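Local coordinates for putative ABC-transporter ATP-binding protein (Alicyclobacillus acidocaldarius, PDB 1Z47) that probably binds and hydrolyses ATP to drive sulfate uptake, as the nucleotide-binding subunit of a putative ABC-type sulfate importer, at residues B[30-34]-B[221-225]; B[46-50]-B[244-248]; B[253-259]-B[274-279]; B[279-285]-B[349-355]. All blocks are in the same frame, centred on the assembly; numbering follows the deposited sequence.

Contact 1 (B[30-34]-B[221-225]); sequences SVRGV and EGNVE
Arg-32 N donates to Gly-222 O at 2.9 Å, and this nearly straight backbone bond (166° at the hydrogen) ties the edge of strand 31-32 to the turn that leads into strand 223-228. The same arginine reaches the preceding carbonyl with its side chain: NE lies 3.2 Å from Glu-221 O, a weak bond bent to 124°, with the oxygen at the guanidinium edge, in its plane. The chain runs extended from CG to NE, which carries it along the turn; CB of Ser-30 lies over one guanidinium face, toward its rim. The carboxylate of Glu-221 is not the partner, since its OE1 stays 6.1 Å from Arg-32 NE. Gly-222 is pressed close, its CA 3.3 Å from Ser-30 O, where a side chain would collide with that oxygen and with CG of Arg-32. Val-34 CG1 meets Val-224 CG2 at 3.5 Å, the two side chains crossing at about a right angle. Ser-30 OG is satisfied elsewhere, by Gly-27 O and Tyr-24 N. Gly-33 and Val-34 both face Val-20 in a G1 beta bulge, where the chain turns a corner. In the ABC ATPase fold this joins the antiparallel sheet to the edge of the mixed core sheet: the backbones of Val-31 and Val-34 are hydrogen-bonded to strand 15-22, Val-31 also packs on helix 54-62, and Val-224 rests on strand 215-220.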
loop_
_atom_site.group_PDB
_atom_site.type_symbol
_atom_site.label_atom_id
_atom_site.label_comp_id
_atom_site.label_asym_id
_atom_site.label_seq_id
_atom_site.Cartn_x
_atom_site.Cartn_y
_atom_site.Cartn_z
ATOM N N SER B 30 -0.542 24.927 1.725
ATOM C CA SER B 30 -1.018 26.042 0.892
ATOM C C SER B 30 -1.831 25.544 -0.300
ATOM O O SER B 30 -1.553 24.476 -0.867
ATOM C CB SER B 30 0.138 26.885 0.322
ATOM O OG SER B 30 0.916 27.507 1.331
ATOM N N VAL B 31 -2.829 26.342 -0.672
ATOM C CA VAL B 31 -3.693 26.076 -1.816
ATOM C C VAL B 31 -3.447 27.343 -2.632
ATOM O O VAL B 31 -3.756 28.451 -2.172
ATOM C CB VAL B 31 -5.173 25.976 -1.381
ATOM C CG1 VAL B 31 -6.051 25.668 -2.583
ATOM C CG2 VAL B 31 -5.323 24.874 -0.320
ATOM N N ARG B 32 -2.901 27.188 -3.832
ATOM C CA ARG B 32 -2.514 28.341 -4.631
ATOM C C ARG B 32 -3.338 28.734 -5.858
ATOM O O ARG B 32 -2.863 28.632 -6.990
ATOM C CB ARG B 32 -1.033 28.161 -5.004
ATOM C CG ARG B 32 -0.147 27.903 -3.788
ATOM C CD ARG B 32 1.328 27.657 -4.152
ATOM N NE ARG B 32 2.127 27.248 -2.991
ATOM C CZ ARG B 32 2.592 28.070 -2.054
ATOM N NH1 ARG B 32 2.354 29.380 -2.115
ATOM N NH2 ARG B 32 3.290 27.579 -1.039
ATOM N N GLY B 33 -4.565 29.210 -5.622
ATOM C CA GLY B 33 -5.423 29.634 -6.718
ATOM C C GLY B 33 -5.987 28.462 -7.474
ATOM O O GLY B 33 -5.641 28.224 -8.637
ATOM N N VAL B 34 -6.882 27.730 -6.823
ATOM C CA VAL B 34 -7.446 26.540 -7.436
ATOM C C VAL B 34 -8.904 26.643 -7.866
ATOM O O VAL B 34 -9.715 27.260 -7.187
ATOM C CB VAL B 34 -7.261 25.342 -6.466
ATOM C CG1 VAL B 34 -7.988 24.101 -6.984
ATOM C CG2 VAL B 34 -5.761 25.073 -6.297
ATOM N N GLU B 221 2.397 21.043 -4.736
ATOM C CA GLU B 221 2.785 22.376 -4.322
ATOM C C GLU B 221 1.613 23.332 -4.323
ATOM O O GLU B 221 1.779 24.515 -4.637
ATOM C CB GLU B 221 3.879 22.921 -5.246
ATOM C CG GLU B 221 5.272 22.374 -4.990
ATOM C CD GLU B 221 6.310 22.970 -5.947
ATOM O OE1 GLU B 221 6.264 24.196 -6.204
ATOM O OE2 GLU B 221 7.177 22.218 -6.439
ATOM N N GLY B 222 0.426 22.816 -3.999
ATOM C CA GLY B 222 -0.749 23.662 -3.929
ATOM C C GLY B 222 -1.455 23.967 -5.237
ATOM O O GLY B 222 -2.383 24.761 -5.248
ATOM N N ASN B 223 -1.026 23.351 -6.334
ATOM C CA ASN B 223 -1.658 23.574 -7.629
ATOM C C ASN B 223 -2.204 22.257 -8.176
ATOM O O ASN B 223 -1.687 21.170 -7.872
ATOM C CB ASN B 223 -0.651 24.115 -8.664
ATOM C CG ASN B 223 0.289 25.146 -8.097
ATOM O OD1 ASN B 223 1.510 24.948 -8.096
ATOM N ND2 ASN B 223 -0.259 26.259 -7.609
ATOM N N VAL B 224 -3.233 22.364 -9.007
ATOM C CA VAL B 224 -3.817 21.205 -9.639
ATOM C C VAL B 224 -2.978 20.868 -10.875
ATOM O O VAL B 224 -2.911 21.648 -11.823
ATOM C CB VAL B 224 -5.259 21.493 -10.079
ATOM C CG1 VAL B 224 -5.820 20.327 -10.840
ATOM C CG2 VAL B 224 -6.099 21.810 -8.870
ATOM N N GLU B 225 -2.344 19.702 -10.870
ATOM C CA GLU B 225 -1.525 19.270 -11.987
ATOM C C GLU B 225 -2.411 18.704 -13.082
ATOM O O GLU B 225 -2.168 18.922 -14.267
ATOM C CB GLU B 225 -0.530 18.204 -11.527
ATOM C CG GLU B 225 0.488 18.707 -10.510
ATOM C CD GLU B 225 1.629 19.462 -11.166
ATOM O OE1 GLU B 225 2.091 18.988 -12.209
ATOM O OE2 GLU B 225 2.067 20.506 -10.636
#

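Contact 2 (B[46-50]-B[244-248]); sequences LLGPS and SFIGE
Leu-47 and Phe-245 form the heart of a buried apolar contact, in which the end of core strand 43-47 and the loop after it meet the C-terminal end of helix 240-245. Gly-48 fits the start of a P-loop (Walker A) pattern, so the helix end packs beside what is probably the nucleotide-binding loop. With CG of Phe-245 turned opposite the backbone N (chi1 -159°), the ring is carried across to the strand. CE2 touches Leu-47 CD1 at 3.5 Å, while CZ reaches the backbone at Gly-48 C, 3.8 Å away, and the ring of Pro-49, whose CD is 4.0 Å from CZ. The other leucine branch, CD2, presses on Ile-246 CD1 at 3.2 Å, tighter than usual for two methyl groups. With an alanine at Phe-245, Leu-47 CD1 and the Pro-49 ring would probably lose their common apolar partner and a gap would open beside the loop. Phe-241 stacks on Phe-245 from within the same helix, and Gln-179 of the second subunit packs on it as well. Helix 206-212 adjoins both Leu-47 and Ile-246, and the backbone of Leu-47 is bonded to strand 215-220.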
loop_
_atom_site.group_PDB
_atom_site.type_symbol
_atom_site.label_atom_id
_atom_site.label_comp_id
_atom_site.label_asym_id
_atom_site.label_seq_id
_atom_site.Cartn_x
_atom_site.Cartn_y
_atom_site.Cartn_z
ATOM N N LEU B 46 -8.548 13.210 -3.897
ATOM C CA LEU B 46 -7.614 14.313 -3.905
ATOM C C LEU B 46 -6.271 13.602 -3.644
ATOM O O LEU B 46 -5.958 13.195 -2.514
ATOM C CB LEU B 46 -7.941 15.317 -2.807
ATOM C CG LEU B 46 -9.346 15.955 -2.763
ATOM C CD1 LEU B 46 -9.430 16.847 -1.555
ATOM C CD2 LEU B 46 -9.609 16.784 -4.020
ATOM N N LEU B 47 -5.496 13.449 -4.710
ATOM C CA LEU B 47 -4.207 12.758 -4.642
ATOM C C LEU B 47 -2.986 13.679 -4.716
ATOM O O LEU B 47 -2.819 14.423 -5.690
ATOM C CB LEU B 47 -4.155 11.729 -5.773
ATOM C CG LEU B 47 -2.831 11.022 -6.072
ATOM C CD1 LEU B 47 -2.362 10.221 -4.847
ATOM C CD2 LEU B 47 -3.022 10.093 -7.267
ATOM N N GLY B 48 -2.131 13.606 -3.701
ATOM C CA GLY B 48 -0.925 14.413 -3.680
ATOM C C GLY B 48 0.019 14.107 -2.518
ATOM O O GLY B 48 -0.336 13.381 -1.579
ATOM N N PRO B 49 1.241 14.652 -2.554
ATOM C CA PRO B 49 2.229 14.429 -1.481
ATOM C C PRO B 49 1.729 15.097 -0.201
ATOM O O PRO B 49 0.846 15.955 -0.238
ATOM C CB PRO B 49 3.474 15.153 -1.989
ATOM C CG PRO B 49 3.336 15.104 -3.475
ATOM C CD PRO B 49 1.840 15.356 -3.700
ATOM N N SER B 50 2.316 14.725 0.928
ATOM C CA SER B 50 1.955 15.345 2.192
ATOM C C SER B 50 2.180 16.852 2.042
ATOM O O SER B 50 3.228 17.297 1.529
ATOM C CB SER B 50 2.841 14.791 3.319
ATOM O OG SER B 50 2.675 15.526 4.527
ATOM N N SER B 244 5.182 10.725 -13.079
ATOM C CA SER B 244 6.026 10.106 -12.072
ATOM C C SER B 244 5.292 9.791 -10.771
ATOM O O SER B 244 5.798 9.045 -9.951
ATOM C CB SER B 244 7.196 11.042 -11.759
ATOM O OG SER B 244 7.721 11.553 -12.957
ATOM N N PHE B 245 4.106 10.354 -10.577
ATOM C CA PHE B 245 3.373 10.119 -9.333
ATOM C C PHE B 245 2.268 9.058 -9.456
ATOM O O PHE B 245 1.890 8.458 -8.454
ATOM C CB PHE B 245 2.782 11.445 -8.819
ATOM C CG PHE B 245 2.442 11.441 -7.351
ATOM C CD1 PHE B 245 3.446 11.357 -6.384
ATOM C CD2 PHE B 245 1.116 11.518 -6.929
ATOM C CE1 PHE B 245 3.136 11.352 -5.010
ATOM C CE2 PHE B 245 0.800 11.511 -5.558
ATOM C CZ PHE B 245 1.817 11.427 -4.601
ATOM N N ILE B 246 1.752 8.839 -10.665
ATOM C CA ILE B 246 0.698 7.833 -10.909
ATOM C C ILE B 246 1.354 6.608 -11.543
ATOM O O ILE B 246 2.186 6.744 -12.454
ATOM C CB ILE B 246 -0.374 8.342 -11.904
ATOM C CG1 ILE B 246 -0.971 9.657 -11.419
ATOM C CG2 ILE B 246 -1.468 7.290 -12.086
ATOM C CD1 ILE B 246 -1.409 9.626 -10.016
ATOM N N GLY B 247 0.987 5.421 -11.072
ATOM C CA GLY B 247 1.573 4.202 -11.607
ATOM C C GLY B 247 3.025 4.163 -11.176
ATOM O O GLY B 247 3.467 4.984 -10.374
ATOM N N GLU B 248 3.769 3.217 -11.719
ATOM C CA GLU B 248 5.173 3.069 -11.388
ATOM C C GLU B 248 5.994 3.537 -12.574
ATOM O O GLU B 248 5.523 3.485 -13.716
ATOM C CB GLU B 248 5.450 1.608 -11.057
ATOM C CG GLU B 248 4.821 1.229 -9.706
ATOM C CD GLU B 248 4.834 -0.257 -9.420
ATOM O OE1 GLU B 248 3.834 -0.930 -9.760
ATOM O OE2 GLU B 248 5.840 -0.747 -8.858
#

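Contact 3 (B[253-259]-B[274-279]); sequences TRAVQNG and VSEGSE
Val-256 meets the type II beta turn of Ser-275 to Ser-278 where an antiparallel pairing begins, in the C-terminal part of the chain assigned to the CysA regulatory family. Its N donates to Ser-278 O (3.0 Å, nearly along the C=O axis) and its O accepts from Gly-277 N at 2.9 Å, so both backbone polar groups are taken by the turn. Glu-276, its chain bent at chi2 (-67°), grips the backbone beyond the valine with both oxygens: OE1 takes Asn-258 N at 2.7 Å through its syn lone pair, and OE2 takes Gly-259 N at 2.8 Å, also on the syn side but 26° out of the carboxylate plane. On the other side of Val-256 in sequence, Ala-255 and Glu-279 form a non-hydrogen-bonded pair, and Glu-279 CA makes a CA-H...O contact with Arg-254 O. The valine side chain lies over the turn: CG2 packs on Val-274 CG1 at 4.0 Å, and CG1 approaches the carboxylate of Glu-276, the two side chains crossing at about a right angle. Two residues before Ala-255, Thr-253 CG2 lies against Glu-279 CB.

Farther out, Arg-254 makes a salt bridge with Glu-323 and also donates from NH1 to Thr-253 O, while Val-256 packs on Val-280 and Ile-261. The turn itself is braced from within. Gly-277 has a positive phi at which a side chain would jam against the preceding carbonyl. Ser-275 O accepts from both the N and the OG of Ser-278, and the hydroxyl bonds in the carbonyl plane, on a lone pair.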
loop_
_atom_site.group_PDB
_atom_site.type_symbol
_atom_site.label_atom_id
_atom_site.label_comp_id
_atom_site.label_asym_id
_atom_site.label_seq_id
_atom_site.Cartn_x
_atom_site.Cartn_y
_atom_site.Cartn_z
ATOM N N THR B 253 17.114 11.309 -17.072
ATOM C CA THR B 253 17.374 12.472 -17.896
ATOM C C THR B 253 18.176 12.028 -19.113
ATOM O O THR B 253 19.003 11.116 -19.036
ATOM C CB THR B 253 18.192 13.534 -17.115
ATOM O OG1 THR B 253 17.483 13.886 -15.919
ATOM C CG2 THR B 253 18.406 14.803 -17.966
ATOM N N ARG B 254 17.909 12.670 -20.232
ATOM C CA ARG B 254 18.649 12.408 -21.461
ATOM C C ARG B 254 18.733 13.750 -22.141
ATOM O O ARG B 254 17.862 14.600 -21.953
ATOM C CB ARG B 254 17.927 11.406 -22.403
ATOM C CG ARG B 254 17.908 9.955 -21.939
ATOM C CD ARG B 254 19.250 9.286 -21.933
ATOM N NE ARG B 254 19.143 7.869 -21.578
ATOM C CZ ARG B 254 19.213 7.380 -20.332
ATOM N NH1 ARG B 254 19.389 8.183 -19.289
ATOM N NH2 ARG B 254 19.138 6.072 -20.132
ATOM N N ALA B 255 19.799 13.960 -22.913
ATOM C CA ALA B 255 19.962 15.220 -23.641
ATOM C C ALA B 255 19.573 14.907 -25.080
ATOM O O ALA B 255 19.903 13.842 -25.593
ATOM C CB ALA B 255 21.434 15.704 -23.586
ATOM N N VAL B 256 18.887 15.828 -25.728
ATOM C CA VAL B 256 18.471 15.607 -27.101
ATOM C C VAL B 256 19.600 15.915 -28.099
ATOM O O VAL B 256 20.249 16.953 -27.993
ATOM C CB VAL B 256 17.292 16.514 -27.436
ATOM C CG1 VAL B 256 16.871 16.311 -28.872
ATOM C CG2 VAL B 256 16.158 16.258 -26.455
ATOM N N GLN B 257 19.849 15.005 -29.040
ATOM C CA GLN B 257 20.858 15.240 -30.079
ATOM C C GLN B 257 20.341 14.541 -31.342
ATOM O O GLN B 257 19.875 13.395 -31.278
ATOM C CB GLN B 257 22.222 14.691 -29.648
ATOM C CG GLN B 257 23.395 15.261 -30.460
ATOM C CD GLN B 257 24.753 14.883 -29.864
ATOM O OE1 GLN B 257 24.819 14.074 -28.947
ATOM N NE2 GLN B 257 25.829 15.462 -30.390
ATOM N N ASN B 258 20.379 15.250 -32.468
ATOM C CA ASN B 258 19.884 14.727 -33.746
ATOM C C ASN B 258 18.409 14.336 -33.636
ATOM O O ASN B 258 17.984 13.301 -34.184
ATOM C CB ASN B 258 20.723 13.515 -34.179
ATOM C CG ASN B 258 22.196 13.824 -34.222
ATOM O OD1 ASN B 258 22.604 14.859 -34.757
ATOM N ND2 ASN B 258 23.018 12.930 -33.654
ATOM N N GLY B 259 17.642 15.163 -32.914
ATOM C CA GLY B 259 16.215 14.931 -32.713
ATOM C C GLY B 259 15.799 13.644 -31.993
ATOM O O GLY B 259 14.683 13.163 -32.174
ATOM N N VAL B 274 11.094 20.313 -29.124
ATOM C CA VAL B 274 12.109 20.290 -28.093
ATOM C C VAL B 274 13.402 20.585 -28.838
ATOM O O VAL B 274 13.741 19.890 -29.813
ATOM C CB VAL B 274 12.221 18.922 -27.443
ATOM C CG1 VAL B 274 13.230 19.005 -26.281
ATOM C CG2 VAL B 274 10.845 18.441 -26.988
ATOM N N SER B 275 14.128 21.592 -28.371
ATOM C CA SER B 275 15.385 22.008 -29.005
ATOM C C SER B 275 16.576 21.079 -28.847
ATOM O O SER B 275 16.694 20.354 -27.847
ATOM C CB SER B 275 15.794 23.380 -28.472
ATOM O OG SER B 275 14.743 24.303 -28.636
ATOM N N GLU B 276 17.468 21.103 -29.842
ATOM C CA GLU B 276 18.693 20.309 -29.773
ATOM C C GLU B 276 19.436 20.752 -28.505
ATOM O O GLU B 276 19.446 21.939 -28.185
ATOM C CB GLU B 276 19.592 20.595 -30.992
ATOM C CG GLU B 276 19.165 19.889 -32.266
ATOM C CD GLU B 276 19.339 18.383 -32.165
ATOM O OE1 GLU B 276 20.504 17.917 -32.230
ATOM O OE2 GLU B 276 18.314 17.675 -32.003
ATOM N N GLY B 277 20.045 19.807 -27.796
ATOM C CA GLY B 277 20.809 20.152 -26.601
ATOM C C GLY B 277 20.048 20.337 -25.300
ATOM O O GLY B 277 20.652 20.423 -24.233
ATOM N N SER B 278 18.732 20.407 -25.364
ATOM C CA SER B 278 17.938 20.562 -24.143
ATOM C C SER B 278 17.798 19.218 -23.443
ATOM O O SER B 278 17.907 18.171 -24.077
ATOM C CB SER B 278 16.553 21.058 -24.495
ATOM O OG SER B 278 15.859 20.007 -25.154
ATOM N N GLU B 279 17.529 19.226 -22.138
ATOM C CA GLU B 279 17.382 17.962 -21.410
ATOM C C GLU B 279 15.906 17.587 -21.248
ATOM O O GLU B 279 15.048 18.473 -21.123
ATOM C CB GLU B 279 18.034 18.079 -20.029
ATOM C CG GLU B 279 19.540 18.317 -20.097
ATOM C CD GLU B 279 20.174 18.441 -18.730
ATOM O OE1 GLU B 279 19.540 19.028 -17.832
ATOM O OE2 GLU B 279 21.309 17.963 -18.554
#

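Contact 4 (B[279-285]-B[349-355]); sequences EVAVVVR and RWFIFPR
Val-283 and Phe-351 face each other at the apolar centre of two antiparallel strands, CB to CB 3.9 Å, with Val-283 CG1 at the edge of the phenylalanine ring, in its plane. Ala-281 and Phe-353 point to the same face; Val-282 and Ile-352 occupy the other, where Ile-352 CG2 also packs on Val-280 CB at 3.7 Å. Paired backbone bonds join Ala-281 to Phe-353 and Val-283 to Phe-351 in both directions.

Toward one end, the Phe-351 ring presents CE1 to Arg-285 NH2 at 3.7 Å, ring and guanidinium planes 84° apart. An alanine in place of Phe-351 would probably open a gap beside Val-283 CG1 and leave the guanidinium without this neighbour. NH1 of Arg-285 bonds to Ile-246 O and Glu-248 O and its NH2 to Tyr-234 O, and the guanidinium makes a cation-pi contact with Tyr-234. A water bridges the residues flanking the strands, accepting from Arg-285 N and donating to Arg-349 O.

At the C-terminus, Arg-355 N donates to Glu-279 O at 2.9 Å. The arginine chain bends at chi2 (-64°) and lays one guanidinium face over Ala-281 CB, 3.6 Å from CZ.

Strand 279-284 is the middle of a three-stranded antiparallel sheet, between 351-354 and 250-255. Helix 240-245 packs against Ala-281, Val-283 and Phe-353, while Ile-261 covers Val-280, Val-282 and Ile-352 on the other face.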
loop_
_atom_site.group_PDB
_atom_site.type_symbol
_atom_site.label_atom_id
_atom_site.label_comp_id
_atom_site.label_asym_id
_atom_site.label_seq_id
_atom_site.Cartn_x
_atom_site.Cartn_y
_atom_site.Cartn_z
ATOM N N GLU B 279 17.529 19.226 -22.138
ATOM C CA GLU B 279 17.382 17.962 -21.410
ATOM C C GLU B 279 15.906 17.587 -21.248
ATOM O O GLU B 279 15.048 18.473 -21.123
ATOM C CB GLU B 279 18.034 18.079 -20.029
ATOM C CG GLU B 279 19.540 18.317 -20.097
ATOM C CD GLU B 279 20.174 18.441 -18.730
ATOM O OE1 GLU B 279 19.540 19.028 -17.832
ATOM O OE2 GLU B 279 21.309 17.963 -18.554
ATOM N N VAL B 280 15.611 16.288 -21.288
ATOM C CA VAL B 280 14.227 15.815 -21.103
ATOM C C VAL B 280 14.278 14.680 -20.102
ATOM O O VAL B 280 15.355 14.105 -19.840
ATOM C CB VAL B 280 13.613 15.194 -22.399
ATOM C CG1 VAL B 280 13.500 16.217 -23.494
ATOM C CG2 VAL B 280 14.486 14.035 -22.874
ATOM N N ALA B 281 13.107 14.362 -19.548
ATOM C CA ALA B 281 12.974 13.239 -18.633
ATOM C C ALA B 281 12.305 12.162 -19.478
ATOM O O ALA B 281 11.294 12.415 -20.122
ATOM C CB ALA B 281 12.054 13.594 -17.427
ATOM N N VAL B 282 12.888 10.981 -19.507
ATOM C CA VAL B 282 12.271 9.884 -20.232
ATOM C C VAL B 282 11.570 9.096 -19.115
ATOM O O VAL B 282 12.178 8.814 -18.076
ATOM C CB VAL B 282 13.310 8.974 -20.890
ATOM C CG1 VAL B 282 12.640 8.091 -21.935
ATOM C CG2 VAL B 282 14.402 9.804 -21.477
ATOM N N VAL B 283 10.298 8.774 -19.318
ATOM C CA VAL B 283 9.546 8.002 -18.323
ATOM C C VAL B 283 9.143 6.663 -18.947
ATOM O O VAL B 283 8.461 6.627 -19.967
ATOM C CB VAL B 283 8.301 8.792 -17.854
ATOM C CG1 VAL B 283 7.534 8.012 -16.776
ATOM C CG2 VAL B 283 8.741 10.120 -17.270
ATOM N N VAL B 284 9.585 5.569 -18.343
ATOM C CA VAL B 284 9.272 4.238 -18.861
ATOM C C VAL B 284 8.768 3.358 -17.729
ATOM O O VAL B 284 9.465 3.155 -16.732
ATOM C CB VAL B 284 10.542 3.580 -19.515
ATOM C CG1 VAL B 284 10.218 2.174 -20.039
ATOM C CG2 VAL B 284 11.087 4.493 -20.635
ATOM N N ARG B 285 7.544 2.847 -17.875
ATOM C CA ARG B 285 6.970 1.989 -16.846
ATOM C C ARG B 285 7.622 0.614 -16.821
ATOM O O ARG B 285 7.933 0.055 -17.860
ATOM C CB ARG B 285 5.447 1.913 -17.031
ATOM C CG ARG B 285 4.788 3.293 -16.852
ATOM C CD ARG B 285 3.298 3.199 -16.573
ATOM N NE ARG B 285 2.616 4.475 -16.686
ATOM C CZ ARG B 285 2.572 5.395 -15.734
ATOM N NH1 ARG B 285 3.180 5.186 -14.575
ATOM N NH2 ARG B 285 1.902 6.515 -15.939
ATOM N N ARG B 349 7.155 1.246 -24.598
ATOM C CA ARG B 349 6.291 2.434 -24.515
ATOM C C ARG B 349 7.014 3.392 -23.573
ATOM O O ARG B 349 7.775 2.939 -22.697
ATOM C CB ARG B 349 4.911 2.092 -23.949
ATOM C CG ARG B 349 4.117 1.127 -24.832
ATOM C CD ARG B 349 2.897 0.533 -24.124
ATOM N NE ARG B 349 1.984 1.566 -23.640
ATOM C CZ ARG B 349 0.828 1.320 -23.032
ATOM N NH1 ARG B 349 0.428 0.064 -22.829
ATOM N NH2 ARG B 349 0.071 2.329 -22.615
ATOM N N TRP B 350 6.760 4.687 -23.741
ATOM C CA TRP B 350 7.428 5.709 -22.931
ATOM C C TRP B 350 6.764 7.064 -23.057
ATOM O O TRP B 350 5.893 7.290 -23.915
ATOM C CB TRP B 350 8.899 5.841 -23.375
ATOM C CG TRP B 350 9.061 6.256 -24.835
ATOM C CD1 TRP B 350 9.064 7.529 -25.337
ATOM C CD2 TRP B 350 9.130 5.380 -25.976
ATOM N NE1 TRP B 350 9.126 7.498 -26.718
ATOM C CE2 TRP B 350 9.164 6.193 -27.131
ATOM C CE3 TRP B 350 9.157 3.987 -26.131
ATOM C CZ2 TRP B 350 9.221 5.658 -28.429
ATOM C CZ3 TRP B 350 9.212 3.456 -27.423
ATOM C CH2 TRP B 350 9.242 4.295 -28.550
ATOM N N PHE B 351 7.192 7.971 -22.180
ATOM C CA PHE B 351 6.730 9.347 -22.175
ATOM C C PHE B 351 8.044 10.140 -22.204
ATOM O O PHE B 351 9.094 9.644 -21.775
ATOM C CB PHE B 351 6.008 9.715 -20.868
ATOM C CG PHE B 351 4.737 8.939 -20.617
ATOM C CD1 PHE B 351 4.537 8.299 -19.394
ATOM C CD2 PHE B 351 3.727 8.890 -21.582
ATOM C CE1 PHE B 351 3.330 7.611 -19.125
ATOM C CE2 PHE B 351 2.524 8.210 -21.332
ATOM C CZ PHE B 351 2.327 7.570 -20.095
ATOM N N ILE B 352 7.973 11.361 -22.701
ATOM C CA ILE B 352 9.145 12.241 -22.739
ATOM C C ILE B 352 8.656 13.637 -22.377
ATOM O O ILE B 352 7.743 14.179 -23.004
ATOM C CB ILE B 352 9.821 12.263 -24.137
ATOM C CG1 ILE B 352 10.348 10.870 -24.464
ATOM C CG2 ILE B 352 11.021 13.262 -24.140
ATOM C CD1 ILE B 352 11.073 10.759 -25.789
ATOM N N PHE B 353 9.228 14.206 -21.325
ATOM C CA PHE B 353 8.849 15.547 -20.900
ATOM C C PHE B 353 10.113 16.389 -20.788
ATOM O O PHE B 353 11.161 15.888 -20.406
ATOM C CB PHE B 353 8.194 15.557 -19.520
ATOM C CG PHE B 353 6.830 14.937 -19.471
ATOM C CD1 PHE B 353 6.681 13.587 -19.208
ATOM C CD2 PHE B 353 5.696 15.725 -19.634
ATOM C CE1 PHE B 353 5.410 13.022 -19.102
ATOM C CE2 PHE B 353 4.419 15.177 -19.533
ATOM C CZ PHE B 353 4.280 13.821 -19.265
ATOM N N PRO B 354 10.009 17.681 -21.099
ATOM C CA PRO B 354 11.111 18.640 -21.043
ATOM C C PRO B 354 11.478 18.847 -19.588
ATOM O O PRO B 354 10.582 18.984 -18.746
ATOM C CB PRO B 354 10.507 19.921 -21.609
ATOM C CG PRO B 354 9.244 19.460 -22.327
ATOM C CD PRO B 354 8.750 18.358 -21.458
ATOM N N ARG B 355 12.779 18.849 -19.300
ATOM C CA ARG B 355 13.275 19.116 -17.954
ATOM C C ARG B 355 13.089 20.620 -17.695
ATOM O O ARG B 355 12.930 20.991 -16.514
ATOM C CB ARG B 355 14.760 18.755 -17.833
ATOM C CG ARG B 355 15.031 17.292 -17.582
ATOM C CD ARG B 355 14.469 16.852 -16.244
ATOM N NE ARG B 355 14.849 15.484 -15.919
ATOM C CZ ARG B 355 14.339 14.794 -14.900
ATOM N NH1 ARG B 355 13.424 15.345 -14.109
ATOM N NH2 ARG B 355 14.745 13.555 -14.669
ATOM O OXT ARG B 355 13.115 21.415 -18.676
HETATM O O HOH W 1 6.490 3.071 -20.241
#

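Contacts 1 and 2 lie in the ATPase part and reach the same mixed sheet, their centres 14 Å apart, with contact 2 holding a glycine of the probable P-loop. Contacts 3 and 4, centres 11 Å apart, build one C-terminal sheet: they share Glu-279, and Arg-254 O bonds to Val-280 N at 2.9 Å. Contacts 2 and 4 touch through Arg-285, whose NH1 reaches Ile-246 O at 2.8 Å and Glu-248 O at 3.0 Å, although their centres are about 17 Å apart. Contact 3 lies farther out, its centre about 27 Å from that of contact 2, with about 10 Å between the nearest atoms of the two.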